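PDB 6LA0: glycoside hydrolase family 5 from Aspergillus oryzae, which acts as a secreted rutinosidase, hydrolysing the glycosidic bonds of rutinose-bearing compounds, and may also act on 1,3-beta-glucans. Local coordinates for residues D76-A81 and I122-M127; V261-F266 and V294-W299; V270-L275 and E313-A318; A300-Y305 and D351-E356. One frame throughout, in Å; residues are numbered along the deposited sequence.

Contact 1 (D76-A81 and I122-M127); sequences DIDKLA and ITKYGM
The Tyr125 ring lies between Ala81 of the neighbouring helix and the side chain of Lys124, with Asp78 at its edge. The Ala81 methyl sits over the centre of one face, 3.4 Å from CB to the Tyr125 ring centroid and only 9° off the ring normal, a close CH-pi contact. The opposite face carries CG of Lys124, the residue before Tyr125. This is helix-to-helix packing in the outer layer of the TIM barrel: helices 74-81 and 110-125 meet near their C-terminal ends, each shortly before the chain enters the next barrel strand. Gly126, with positive phi, carries the chain out of the second helix, and Met127 then points back toward helix 74-81. Its chain runs extended beyond CG and delivers CE between two apolar groups, 3.8 Å from Ala81 CB and 3.9 Å from Ile77 CG2. Leu88 of strand 87-92 backs both Ile77 and Met127, so this apolar side joins the layer packed between the helices and the barrel strands, whereas the far side of the contact is polar. There Lys124 NZ donates to Tyr125 OH at 2.9 Å and lies at a long salt-bridge distance from Asp78. Asp78 OD1 also bonds Tyr120 OH, while its OD2 pairs with Arg75. The phenol hydrogen of Tyr125 OH goes to Asp78 OD1 at 2.7 Å, meeting that oxygen from 48° above the carboxylate plane.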
loop_
_atom_site.group_PDB
_atom_site.type_symbol
_atom_site.label_atom_id
_atom_site.label_comp_id
_atom_site.label_asym_id
_atom_site.label_seq_id
_atom_site.Cartn_x
_atom_site.Cartn_y
_atom_site.Cartn_z
ATOM N N ASP A 76 7.346 -11.171 13.622
ATOM C CA ASP A 76 7.015 -9.777 13.334
ATOM C C ASP A 76 5.540 -9.487 13.606
ATOM O O ASP A 76 5.186 -8.388 14.066
ATOM C CB ASP A 76 7.377 -9.437 11.887
ATOM C CG ASP A 76 8.847 -9.678 11.585
ATOM O OD1 ASP A 76 9.689 -9.171 12.353
ATOM O OD2 ASP A 76 9.165 -10.363 10.585
ATOM N N ILE A 77 4.661 -10.453 13.325
ATOM C CA ILE A 77 3.242 -10.243 13.597
ATOM C C ILE A 77 2.999 -10.157 15.100
ATOM O O ILE A 77 2.236 -9.305 15.573
ATOM C CB ILE A 77 2.384 -11.346 12.939
ATOM C CG1 ILE A 77 2.678 -11.450 11.441
ATOM C CG2 ILE A 77 0.903 -11.072 13.196
ATOM C CD1 ILE A 77 2.383 -10.194 10.648
ATOM N N ASP A 78 3.650 -11.031 15.876
ATOM C CA ASP A 78 3.551 -10.942 17.331
ATOM C C ASP A 78 3.935 -9.556 17.836
ATOM O O ASP A 78 3.254 -8.986 18.698
ATOM C CB ASP A 78 4.450 -11.979 17.995
ATOM C CG ASP A 78 4.094 -13.403 17.636
ATOM O OD1 ASP A 78 2.936 -13.686 17.251
ATOM O OD2 ASP A 78 4.990 -14.251 17.778
ATOM N N LYS A 79 5.043 -9.007 17.331
ATOM C CA LYS A 79 5.456 -7.682 17.783
ATOM C C LYS A 79 4.428 -6.616 17.410
ATOM O O LYS A 79 4.189 -5.685 18.189
ATOM C CB LYS A 79 6.824 -7.324 17.213
ATOM C CG LYS A 79 7.373 -6.041 17.780
ATOM C CD LYS A 79 8.783 -5.793 17.288
ATOM C CE LYS A 79 9.815 -6.491 18.160
ATOM N NZ LYS A 79 11.174 -6.050 17.766
ATOM N N LEU A 80 3.819 -6.717 16.225
ATOM C CA LEU A 80 2.770 -5.759 15.859
ATOM C C LEU A 80 1.567 -5.868 16.786
ATOM O O LEU A 80 1.040 -4.850 17.254
ATOM C CB LEU A 80 2.339 -5.970 14.402
ATOM C CG LEU A 80 3.416 -5.634 13.365
ATOM C CD1 LEU A 80 3.097 -6.240 11.991
ATOM C CD2 LEU A 80 3.600 -4.113 13.280
ATOM N N ALA A 81 1.125 -7.094 17.069
ATOM C CA ALA A 81 -0.027 -7.293 17.943
ATOM C C ALA A 81 0.240 -6.808 19.365
ATOM O O ALA A 81 -0.683 -6.331 20.038
ATOM C CB ALA A 81 -0.417 -8.768 17.962
ATOM N N ILE A 122 -5.015 -13.261 11.495
ATOM C CA ILE A 122 -6.464 -13.378 11.663
ATOM C C ILE A 122 -6.790 -14.286 12.842
ATOM O O ILE A 122 -7.540 -13.911 13.753
ATOM C CB ILE A 122 -7.115 -13.909 10.371
ATOM C CG1 ILE A 122 -7.138 -12.836 9.275
ATOM C CG2 ILE A 122 -8.524 -14.422 10.667
ATOM C CD1 ILE A 122 -7.240 -13.405 7.872
ATOM N N THR A 123 -6.232 -15.501 12.829
ATOM C CA THR A 123 -6.612 -16.530 13.793
ATOM C C THR A 123 -6.190 -16.155 15.201
ATOM O O THR A 123 -6.967 -16.290 16.152
ATOM C CB THR A 123 -5.985 -17.871 13.410
ATOM O OG1 THR A 123 -6.551 -18.321 12.172
ATOM C CG2 THR A 123 -6.251 -18.907 14.487
ATOM N N LYS A 124 -4.956 -15.676 15.359
ATOM C CA LYS A 124 -4.442 -15.432 16.698
ATOM C C LYS A 124 -4.878 -14.079 17.249
ATOM O O LYS A 124 -5.153 -13.966 18.446
ATOM C CB LYS A 124 -2.922 -15.539 16.701
ATOM C CG LYS A 124 -2.359 -15.368 18.086
ATOM C CD LYS A 124 -1.114 -16.190 18.287
ATOM C CE LYS A 124 -0.595 -15.980 19.696
ATOM N NZ LYS A 124 0.879 -15.823 19.686
ATOM N N TYR A 125 -4.961 -13.048 16.400
ATOM C CA TYR A 125 -5.117 -11.676 16.877
ATOM C C TYR A 125 -6.344 -10.947 16.345
ATOM O O TYR A 125 -6.625 -9.830 16.804
ATOM C CB TYR A 125 -3.864 -10.853 16.535
ATOM C CG TYR A 125 -2.612 -11.429 17.154
ATOM C CD1 TYR A 125 -2.468 -11.492 18.533
ATOM C CD2 TYR A 125 -1.583 -11.940 16.360
ATOM C CE1 TYR A 125 -1.334 -12.031 19.105
ATOM C CE2 TYR A 125 -0.444 -12.470 16.926
ATOM C CZ TYR A 125 -0.325 -12.516 18.299
ATOM O OH TYR A 125 0.814 -13.055 18.865
ATOM N N GLY A 126 -7.070 -11.527 15.392
ATOM C CA GLY A 126 -8.252 -10.880 14.854
ATOM C C GLY A 126 -8.002 -9.712 13.928
ATOM O O GLY A 126 -8.868 -8.845 13.805
ATOM N N MET A 127 -6.850 -9.656 13.263
ATOM C CA MET A 127 -6.568 -8.515 12.405
ATOM C C MET A 127 -7.373 -8.577 11.112
ATOM O O MET A 127 -7.809 -9.649 10.671
ATOM C CB MET A 127 -5.077 -8.439 12.073
ATOM C CG MET A 127 -4.150 -8.359 13.295
ATOM S SD MET A 127 -2.454 -7.973 12.835
ATOM C CE MET A 127 -1.609 -8.306 14.380
#

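Contact 2 (V261-F266 and V294-W299); sequences VHTYYF and VFTGEW
Glu298 meets two aromatic side chains of the adjoining strand. Its OE1 accepts a 2.6 Å hydrogen bond from Tyr264 OH, arriving on the anti side of the carboxylate and 22° out of its plane. The rest of the side chain lies over one face of the His262 imidazole: CB is 3.6 Å from the ring centroid in a CH-pi contact, and the carboxylate stacks on the ring with planes 23° apart. The Glu298 chain is extended beyond CG, which carries the carboxylate along the ring to bring OE2 within 3.2 Å of His262 CE1. Backbone bonds fix the strands beneath, Thr263 N to Glu298 O at 3.0 Å and Val261 N to Phe295 O at 2.8 Å, while Val261 CG2 packs on Val294 CG1. In the second shell, Arg89 forms a salt bridge with OE2 of Glu298, and the two nitrogens of His262 are bonded to Glu191 and Asp260, which fixes the rotation of the imidazole. The two parallel strands, joined through helix 275-285, form a beta-alpha-beta unit of the TIM barrel. Glu298 on the seventh strand and Glu191 after the fourth, linked through His262, are consistent with the carboxylate pair of family 5 glycoside hydrolases.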
loop_
_atom_site.group_PDB
_atom_site.type_symbol
_atom_site.label_atom_id
_atom_site.label_comp_id
_atom_site.label_asym_id
_atom_site.label_seq_id
_atom_site.Cartn_x
_atom_site.Cartn_y
_atom_site.Cartn_z
ATOM N N VAL A 261 -6.343 6.941 0.713
ATOM C CA VAL A 261 -5.520 8.103 0.388
ATOM C C VAL A 261 -4.135 7.933 1.003
ATOM O O VAL A 261 -3.980 7.329 2.072
ATOM C CB VAL A 261 -6.163 9.435 0.855
ATOM C CG1 VAL A 261 -7.550 9.633 0.215
ATOM C CG2 VAL A 261 -6.246 9.518 2.399
ATOM N N HIS A 262 -3.124 8.487 0.322
ATOM C CA HIS A 262 -1.728 8.440 0.748
ATOM C C HIS A 262 -1.214 9.853 1.031
ATOM O O HIS A 262 -1.418 10.774 0.234
ATOM C CB HIS A 262 -0.859 7.760 -0.326
ATOM C CG HIS A 262 -1.242 6.339 -0.588
ATOM N ND1 HIS A 262 -0.637 5.565 -1.559
ATOM C CD2 HIS A 262 -2.155 5.539 0.015
ATOM C CE1 HIS A 262 -1.171 4.357 -1.549
ATOM N NE2 HIS A 262 -2.099 4.315 -0.609
ATOM N N THR A 263 -0.522 10.019 2.153
ATOM C CA THR A 263 -0.075 11.342 2.590
ATOM C C THR A 263 1.372 11.261 3.039
ATOM O O THR A 263 1.668 10.587 4.030
ATOM C CB THR A 263 -0.949 11.871 3.730
ATOM O OG1 THR A 263 -2.331 11.814 3.343
ATOM C CG2 THR A 263 -0.555 13.314 4.077
ATOM N N TYR A 264 2.258 11.964 2.325
ATOM C CA TYR A 264 3.681 12.011 2.631
ATOM C C TYR A 264 4.173 13.454 2.715
ATOM O O TYR A 264 3.537 14.388 2.210
ATOM C CB TYR A 264 4.493 11.259 1.583
ATOM C CG TYR A 264 4.334 9.754 1.624
ATOM C CD1 TYR A 264 4.876 9.012 2.674
ATOM C CD2 TYR A 264 3.685 9.068 0.600
ATOM C CE1 TYR A 264 4.765 7.618 2.707
ATOM C CE2 TYR A 264 3.558 7.671 0.623
ATOM C CZ TYR A 264 4.095 6.951 1.677
ATOM O OH TYR A 264 4.000 5.571 1.707
ATOM N N TYR A 265 5.355 13.620 3.335
ATOM C CA TYR A 265 5.906 14.940 3.628
ATOM C C TYR A 265 7.383 15.101 3.274
ATOM O O TYR A 265 7.947 16.178 3.527
ATOM C CB TYR A 265 5.705 15.268 5.116
ATOM C CG TYR A 265 4.254 15.237 5.531
ATOM C CD1 TYR A 265 3.468 16.376 5.430
ATOM C CD2 TYR A 265 3.666 14.073 6.015
ATOM C CE1 TYR A 265 2.129 16.360 5.783
ATOM C CE2 TYR A 265 2.317 14.044 6.377
ATOM C CZ TYR A 265 1.558 15.198 6.259
ATOM O OH TYR A 265 0.223 15.211 6.611
ATOM N N PHE A 266 8.027 14.078 2.701
ATOM C CA PHE A 266 9.470 14.156 2.481
ATOM C C PHE A 266 9.859 15.065 1.314
ATOM O O PHE A 266 11.044 15.396 1.183
ATOM C CB PHE A 266 10.055 12.748 2.282
ATOM C CG PHE A 266 9.409 11.968 1.168
ATOM C CD1 PHE A 266 9.927 12.012 -0.120
ATOM C CD2 PHE A 266 8.291 11.184 1.415
ATOM C CE1 PHE A 266 9.336 11.279 -1.156
ATOM C CE2 PHE A 266 7.684 10.445 0.374
ATOM C CZ PHE A 266 8.212 10.498 -0.910
ATOM N N VAL A 294 -13.181 7.071 3.990
ATOM C CA VAL A 294 -11.779 7.295 3.640
ATOM C C VAL A 294 -10.871 6.573 4.631
ATOM O O VAL A 294 -11.098 6.625 5.845
ATOM C CB VAL A 294 -11.437 8.802 3.627
ATOM C CG1 VAL A 294 -9.953 9.003 3.374
ATOM C CG2 VAL A 294 -12.267 9.540 2.586
ATOM N N PHE A 295 -9.828 5.918 4.107
ATOM C CA PHE A 295 -8.785 5.265 4.883
ATOM C C PHE A 295 -7.434 5.778 4.402
ATOM O O PHE A 295 -7.236 5.994 3.202
ATOM C CB PHE A 295 -8.857 3.727 4.743
ATOM C CG PHE A 295 -7.900 2.966 5.644
ATOM C CD1 PHE A 295 -8.157 2.824 7.001
ATOM C CD2 PHE A 295 -6.764 2.365 5.120
ATOM C CE1 PHE A 295 -7.282 2.105 7.824
ATOM C CE2 PHE A 295 -5.887 1.645 5.932
ATOM C CZ PHE A 295 -6.150 1.514 7.281
ATOM N N THR A 296 -6.516 6.018 5.339
ATOM C CA THR A 296 -5.200 6.543 4.992
ATOM C C THR A 296 -4.246 5.348 4.955
ATOM O O THR A 296 -3.570 5.039 5.935
ATOM C CB THR A 296 -4.751 7.615 5.986
ATOM O OG1 THR A 296 -5.773 8.622 6.126
ATOM C CG2 THR A 296 -3.456 8.273 5.520
ATOM N N GLY A 297 -4.170 4.694 3.802
ATOM C CA GLY A 297 -3.404 3.455 3.687
ATOM C C GLY A 297 -1.891 3.581 3.658
ATOM O O GLY A 297 -1.210 2.549 3.800
ATOM N N GLU A 298 -1.352 4.786 3.447
ATOM C CA GLU A 298 0.097 5.020 3.455
ATOM C C GLU A 298 0.398 6.404 4.013
ATOM O O GLU A 298 -0.223 7.383 3.595
ATOM C CB GLU A 298 0.700 4.920 2.047
ATOM C CG GLU A 298 0.833 3.520 1.498
ATOM C CD GLU A 298 1.595 3.468 0.186
ATOM O OE1 GLU A 298 2.492 4.308 -0.003
ATOM O OE2 GLU A 298 1.312 2.575 -0.657
ATOM N N TRP A 299 1.359 6.488 4.928
ATOM C CA TRP A 299 1.893 7.759 5.410
ATOM C C TRP A 299 3.207 7.479 6.146
ATOM O O TRP A 299 3.518 6.333 6.482
ATOM C CB TRP A 299 0.889 8.486 6.310
ATOM C CG TRP A 299 0.646 7.801 7.631
ATOM C CD1 TRP A 299 -0.009 6.625 7.838
ATOM C CD2 TRP A 299 1.059 8.264 8.925
ATOM N NE1 TRP A 299 -0.033 6.320 9.179
ATOM C CE2 TRP A 299 0.621 7.312 9.868
ATOM C CE3 TRP A 299 1.763 9.391 9.375
ATOM C CZ2 TRP A 299 0.863 7.452 11.242
ATOM C CZ3 TRP A 299 2.004 9.528 10.742
ATOM C CH2 TRP A 299 1.550 8.569 11.656
#

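Contact 3 (V270-L275 and E313-A318); sequences VTSETL and ERNVNA
Arg314 lays the edge of its guanidinium against the backbone of Ser272 and Glu273. NH2 donates to Glu273 O at 2.8 Å, although the bond is bent, with 143° at the hydrogen, and the donor stands above the carbonyl plane. The same group grips Asn315 side-on: NE and NH2 both reach Asn315 OD1, each at 3.1 Å, with that oxygen lying in the guanidinium plane. The bend of the arginine chain at chi3 (76°) turns the group back across its neighbour in this way. With OD1 so held, the amide is oriented with ND2 facing the loop, where it donates to Ser272 O at 3.2 Å. The loop 270-274 leads from strand 257-265 into helix 275-285, so it is one of the beta-to-alpha connections at the C-terminal end of the TIM barrel; the partner helix, 312-326, follows the next strand. Pro276, in the first turn of helix 275-285, touches both Arg314 and Asn315. Beside these polar bonds, Leu275 CD2 packs on Asn315 CB at 4.1 Å, with the leucine itself backed by Thr303 and Tyr265. On the loop side, Ser272 OG is bonded to the backbone N of Ser308.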
loop_
_atom_site.group_PDB
_atom_site.type_symbol
_atom_site.label_atom_id
_atom_site.label_comp_id
_atom_site.label_asym_id
_atom_site.label_seq_id
_atom_site.Cartn_x
_atom_site.Cartn_y
_atom_site.Cartn_z
ATOM N N VAL A 270 8.246 21.535 5.033
ATOM C CA VAL A 270 7.737 21.356 6.385
ATOM C C VAL A 270 8.885 20.788 7.209
ATOM O O VAL A 270 9.813 20.183 6.663
ATOM C CB VAL A 270 6.477 20.442 6.382
ATOM C CG1 VAL A 270 6.801 19.048 5.840
ATOM C CG2 VAL A 270 5.821 20.363 7.760
ATOM N N THR A 271 8.846 21.013 8.520
ATOM C CA THR A 271 9.879 20.554 9.441
ATOM C C THR A 271 9.261 19.624 10.471
ATOM O O THR A 271 8.039 19.575 10.641
ATOM C CB THR A 271 10.563 21.723 10.169
ATOM O OG1 THR A 271 9.600 22.416 10.971
ATOM C CG2 THR A 271 11.171 22.696 9.175
ATOM N N SER A 272 10.114 18.877 11.172
ATOM C CA SER A 272 9.610 18.039 12.257
ATOM C C SER A 272 8.843 18.880 13.287
ATOM O O SER A 272 7.801 18.454 13.810
ATOM C CB SER A 272 10.777 17.288 12.910
ATOM O OG SER A 272 11.239 16.259 12.039
ATOM N N GLU A 273 9.330 20.093 13.557
ATOM C CA GLU A 273 8.669 20.991 14.500
ATOM C C GLU A 273 7.231 21.270 14.099
ATOM O O GLU A 273 6.304 21.051 14.892
ATOM C CB GLU A 273 9.448 22.293 14.581
ATOM C CG GLU A 273 8.945 23.129 15.768
ATOM C CD GLU A 273 8.285 24.478 15.445
ATOM O OE1 GLU A 273 8.853 25.275 14.668
ATOM O OE2 GLU A 273 7.288 24.790 16.129
ATOM N N THR A 274 7.020 21.624 12.833
ATOM C CA THR A 274 5.727 22.095 12.347
ATOM C C THR A 274 4.890 20.990 11.729
ATOM O O THR A 274 3.790 21.258 11.225
ATOM C CB THR A 274 5.940 23.216 11.331
ATOM O OG1 THR A 274 6.788 22.745 10.284
ATOM C CG2 THR A 274 6.600 24.448 12.012
ATOM N N LEU A 275 5.393 19.755 11.753
ATOM C CA LEU A 275 4.670 18.673 11.099
ATOM C C LEU A 275 3.270 18.436 11.656
ATOM O O LEU A 275 2.366 18.182 10.843
ATOM C CB LEU A 275 5.484 17.376 11.151
ATOM C CG LEU A 275 4.814 16.184 10.477
ATOM C CD1 LEU A 275 4.534 16.455 8.989
ATOM C CD2 LEU A 275 5.699 14.961 10.674
ATOM N N GLU A 313 8.404 10.535 18.416
ATOM C CA GLU A 313 7.287 9.984 19.176
ATOM C C GLU A 313 6.069 10.904 19.099
ATOM O O GLU A 313 4.937 10.448 18.858
ATOM C CB GLU A 313 7.701 9.748 20.628
ATOM C CG GLU A 313 6.569 9.192 21.476
ATOM C CD GLU A 313 6.945 9.035 22.928
ATOM O OE1 GLU A 313 7.734 9.873 23.436
ATOM O OE2 GLU A 313 6.432 8.082 23.562
ATOM N N ARG A 314 6.282 12.209 19.291
ATOM C CA ARG A 314 5.166 13.149 19.234
ATOM C C ARG A 314 4.510 13.129 17.859
ATOM O O ARG A 314 3.274 13.072 17.746
ATOM C CB ARG A 314 5.650 14.564 19.598
ATOM C CG ARG A 314 4.540 15.633 19.556
ATOM C CD ARG A 314 5.082 17.052 19.430
ATOM N NE ARG A 314 5.536 17.370 18.071
ATOM C CZ ARG A 314 5.944 18.575 17.675
ATOM N NH1 ARG A 314 5.918 19.605 18.520
ATOM N NH2 ARG A 314 6.352 18.766 16.425
ATOM N N ASN A 315 5.324 13.093 16.801
ATOM C CA ASN A 315 4.802 13.243 15.447
ATOM C C ASN A 315 4.068 11.986 14.960
ATOM O O ASN A 315 3.001 12.099 14.341
ATOM C CB ASN A 315 5.942 13.633 14.499
ATOM C CG ASN A 315 6.465 15.055 14.749
ATOM O OD1 ASN A 315 5.783 15.903 15.350
ATOM N ND2 ASN A 315 7.675 15.326 14.271
ATOM N N VAL A 316 4.600 10.783 15.215
ATOM C CA VAL A 316 3.869 9.586 14.790
ATOM C C VAL A 316 2.555 9.483 15.556
ATOM O O VAL A 316 1.518 9.106 14.992
ATOM C CB VAL A 316 4.729 8.305 14.931
ATOM C CG1 VAL A 316 4.975 7.932 16.391
ATOM C CG2 VAL A 316 4.052 7.128 14.220
ATOM N N ASN A 317 2.556 9.871 16.838
ATOM C CA ASN A 317 1.309 9.768 17.583
ATOM C C ASN A 317 0.322 10.848 17.152
ATOM O O ASN A 317 -0.893 10.606 17.156
ATOM C CB ASN A 317 1.587 9.828 19.083
ATOM C CG ASN A 317 1.996 8.483 19.643
ATOM O OD1 ASN A 317 1.222 7.518 19.598
ATOM N ND2 ASN A 317 3.217 8.401 20.160
ATOM N N ALA A 318 0.822 12.015 16.728
ATOM C CA ALA A 318 -0.062 13.065 16.220
ATOM C C ALA A 318 -0.678 12.676 14.881
ATOM O O ALA A 318 -1.826 13.042 14.595
ATOM C CB ALA A 318 0.705 14.379 16.078
#

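Contact 4 (A300-Y305 and D351-E356); sequences AIQTLY and DYWNFE
Gln302 and Trp353 are joined by a nearly straight hydrogen bond at the C-terminal end of the TIM barrel, where the last residues of strand 294-303 meet the loop leading into helix 355-360. The conformation of Gln302 makes the bond possible: CG is anti to the backbone N (chi1 -176°) and the chain stays extended beyond it, which carries the amide out along the indole edge. The amide and indole planes stand steeply to each other. Upstream on the strand, the Ala300 methyl lies over the six-membered ring of Trp353, with CB 3.8 Å from the centroid of that ring in a CH-pi contact, and Phe337 also stacks with the indole. Ile301 CG1 lies between the backbone N and the carbonyl carbon (chi1 61°), and the anti turn at the next bond carries CD1 on to the edge of the Tyr352 ring, 4.1 Å from Tyr352 CD1. The Tyr352 hydroxyl is bonded to the carbonyl of Gln346, and Tyr352 CB packs on Gln302 CB, at 4.1 Å. The hydroxyl of Tyr332 ties the two backbones together, bonding both Ile301 N and Tyr352 O. Gln302 OE1 is doubly engaged: Gln349 NE2 bonds to it, and Trp353 NE1 reaches it at 2.9 Å, in the carbonyl plane on a lone pair and with 171° at the hydrogen.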
loop_
_atom_site.group_PDB
_atom_site.type_symbol
_atom_site.label_atom_id
_atom_site.label_comp_id
_atom_site.label_asym_id
_atom_site.label_seq_id
_atom_site.Cartn_x
_atom_site.Cartn_y
_atom_site.Cartn_z
ATOM N N ALA A 300 3.972 8.549 6.397
ATOM C CA ALA A 300 5.228 8.477 7.154
ATOM C C ALA A 300 5.618 9.878 7.614
ATOM O O ALA A 300 5.130 10.875 7.076
ATOM C CB ALA A 300 6.360 7.858 6.329
ATOM N N ILE A 301 6.546 9.949 8.580
ATOM C CA ILE A 301 6.830 11.211 9.274
ATOM C C ILE A 301 8.090 11.925 8.784
ATOM O O ILE A 301 8.424 12.979 9.341
ATOM C CB ILE A 301 6.930 11.033 10.808
ATOM C CG1 ILE A 301 8.077 10.081 11.187
ATOM C CG2 ILE A 301 5.580 10.604 11.391
ATOM C CD1 ILE A 301 8.613 10.267 12.610
ATOM N N GLN A 302 8.802 11.414 7.780
ATOM C CA GLN A 302 9.976 12.155 7.319
ATOM C C GLN A 302 9.533 13.423 6.614
ATOM O O GLN A 302 8.635 13.387 5.770
ATOM C CB GLN A 302 10.849 11.336 6.369
ATOM C CG GLN A 302 12.104 12.113 5.982
ATOM C CD GLN A 302 12.756 11.669 4.694
ATOM O OE1 GLN A 302 12.691 10.492 4.302
ATOM N NE2 GLN A 302 13.406 12.614 4.020
ATOM N N THR A 303 10.156 14.551 6.960
ATOM C CA THR A 303 9.857 15.821 6.317
ATOM C C THR A 303 11.013 16.193 5.400
ATOM O O THR A 303 12.107 15.632 5.490
ATOM C CB THR A 303 9.606 16.920 7.358
ATOM O OG1 THR A 303 10.772 17.064 8.183
ATOM C CG2 THR A 303 8.419 16.538 8.232
ATOM N N LEU A 304 10.762 17.126 4.483
ATOM C CA LEU A 304 11.845 17.521 3.592
ATOM C C LEU A 304 12.986 18.173 4.370
ATOM O O LEU A 304 14.161 17.877 4.114
ATOM C CB LEU A 304 11.332 18.453 2.499
ATOM C CG LEU A 304 12.386 18.991 1.531
ATOM C CD1 LEU A 304 13.082 17.844 0.805
ATOM C CD2 LEU A 304 11.741 19.941 0.540
ATOM N N TYR A 305 12.663 19.024 5.353
ATOM C CA TYR A 305 13.667 19.797 6.090
ATOM C C TYR A 305 13.683 19.468 7.582
ATOM O O TYR A 305 12.678 19.041 8.157
ATOM C CB TYR A 305 13.431 21.306 5.923
ATOM C CG TYR A 305 13.542 21.795 4.503
ATOM C CD1 TYR A 305 14.737 21.694 3.808
ATOM C CD2 TYR A 305 12.442 22.344 3.850
ATOM C CE1 TYR A 305 14.840 22.138 2.505
ATOM C CE2 TYR A 305 12.541 22.793 2.546
ATOM C CZ TYR A 305 13.744 22.687 1.885
ATOM O OH TYR A 305 13.861 23.125 0.588
ATOM N N ASP A 351 15.746 5.906 10.316
ATOM C CA ASP A 351 15.329 6.415 11.609
ATOM C C ASP A 351 13.881 6.913 11.608
ATOM O O ASP A 351 13.305 7.086 12.687
ATOM C CB ASP A 351 16.297 7.530 12.052
ATOM C CG ASP A 351 17.770 7.047 12.109
ATOM O OD1 ASP A 351 18.040 6.134 12.909
ATOM O OD2 ASP A 351 18.631 7.560 11.348
ATOM N N TYR A 352 13.260 7.090 10.433
ATOM C CA TYR A 352 11.925 7.673 10.334
ATOM C C TYR A 352 10.887 6.791 9.660
ATOM O O TYR A 352 9.685 7.032 9.859
ATOM C CB TYR A 352 11.987 9.018 9.590
ATOM C CG TYR A 352 12.919 9.973 10.279
ATOM C CD1 TYR A 352 12.450 10.834 11.262
ATOM C CD2 TYR A 352 14.278 9.997 9.971
ATOM C CE1 TYR A 352 13.307 11.699 11.917
ATOM C CE2 TYR A 352 15.155 10.869 10.627
ATOM C CZ TYR A 352 14.655 11.718 11.596
ATOM O OH TYR A 352 15.500 12.582 12.252
ATOM N N TRP A 353 11.293 5.783 8.885
ATOM C CA TRP A 353 10.354 4.945 8.146
ATOM C C TRP A 353 10.198 3.557 8.745
ATOM O O TRP A 353 9.510 2.710 8.156
ATOM C CB TRP A 353 10.800 4.806 6.693
ATOM C CG TRP A 353 10.789 6.053 5.889
ATOM C CD1 TRP A 353 11.684 7.066 5.940
ATOM C CD2 TRP A 353 9.849 6.392 4.856
ATOM N NE1 TRP A 353 11.362 8.034 5.015
ATOM C CE2 TRP A 353 10.234 7.643 4.338
ATOM C CE3 TRP A 353 8.719 5.760 4.323
ATOM C CZ2 TRP A 353 9.533 8.276 3.310
ATOM C CZ3 TRP A 353 8.022 6.390 3.299
ATOM C CH2 TRP A 353 8.432 7.634 2.806
ATOM N N ASN A 354 10.816 3.303 9.888
ATOM C CA ASN A 354 10.904 1.972 10.476
ATOM C C ASN A 354 9.924 1.944 11.640
ATOM O O ASN A 354 10.209 2.473 12.715
ATOM C CB ASN A 354 12.350 1.700 10.897
ATOM C CG ASN A 354 12.557 0.318 11.485
ATOM O OD1 ASN A 354 11.851 -0.631 11.141
ATOM N ND2 ASN A 354 13.540 0.199 12.380
ATOM N N PHE A 355 8.742 1.360 11.419
ATOM C CA PHE A 355 7.741 1.333 12.482
ATOM C C PHE A 355 8.187 0.470 13.658
ATOM O O PHE A 355 7.755 0.706 14.791
ATOM C CB PHE A 355 6.390 0.850 11.931
ATOM C CG PHE A 355 5.226 1.191 12.811
ATOM C CD1 PHE A 355 4.688 2.464 12.806
ATOM C CD2 PHE A 355 4.690 0.246 13.672
ATOM C CE1 PHE A 355 3.616 2.784 13.630
ATOM C CE2 PHE A 355 3.622 0.555 14.495
ATOM C CZ PHE A 355 3.080 1.825 14.471
ATOM N N GLU A 356 9.052 -0.524 13.418
ATOM C CA GLU A 356 9.490 -1.404 14.503
ATOM C C GLU A 356 10.232 -0.633 15.593
ATOM O O GLU A 356 10.157 -0.987 16.777
ATOM C CB GLU A 356 10.385 -2.518 13.952
ATOM C CG GLU A 356 10.938 -3.443 15.029
ATOM C CD GLU A 356 11.716 -4.615 14.456
ATOM O OE1 GLU A 356 12.482 -4.427 13.478
ATOM O OE2 GLU A 356 11.555 -5.729 14.994
#

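Contacts 2, 3 and 4 form one connected patch around strand 294-303, whereas contact 1 lies on the outer helices, its centre about 23 Å from that of contact 2. Contact 2 holds part of the presumed active site, and contact 4 borders it: Tyr264 CE1 is 3.5 Å from Trp353 CZ3, so the indole of the 351-356 loop packs on the ring of Tyr264, whose hydroxyl bonds Glu298. Contact 3 sits farther out; Trp299 CH2 packs 3.4 Å from Val316 O, and Leu275 CD2 lies 3.6 Å from Ile301 O. Contact 1 touches contact 4 through a salt bridge between Lys79 NZ and Glu356 OE2 at 2.8 Å, linking helix 74-81 to helix 355-360.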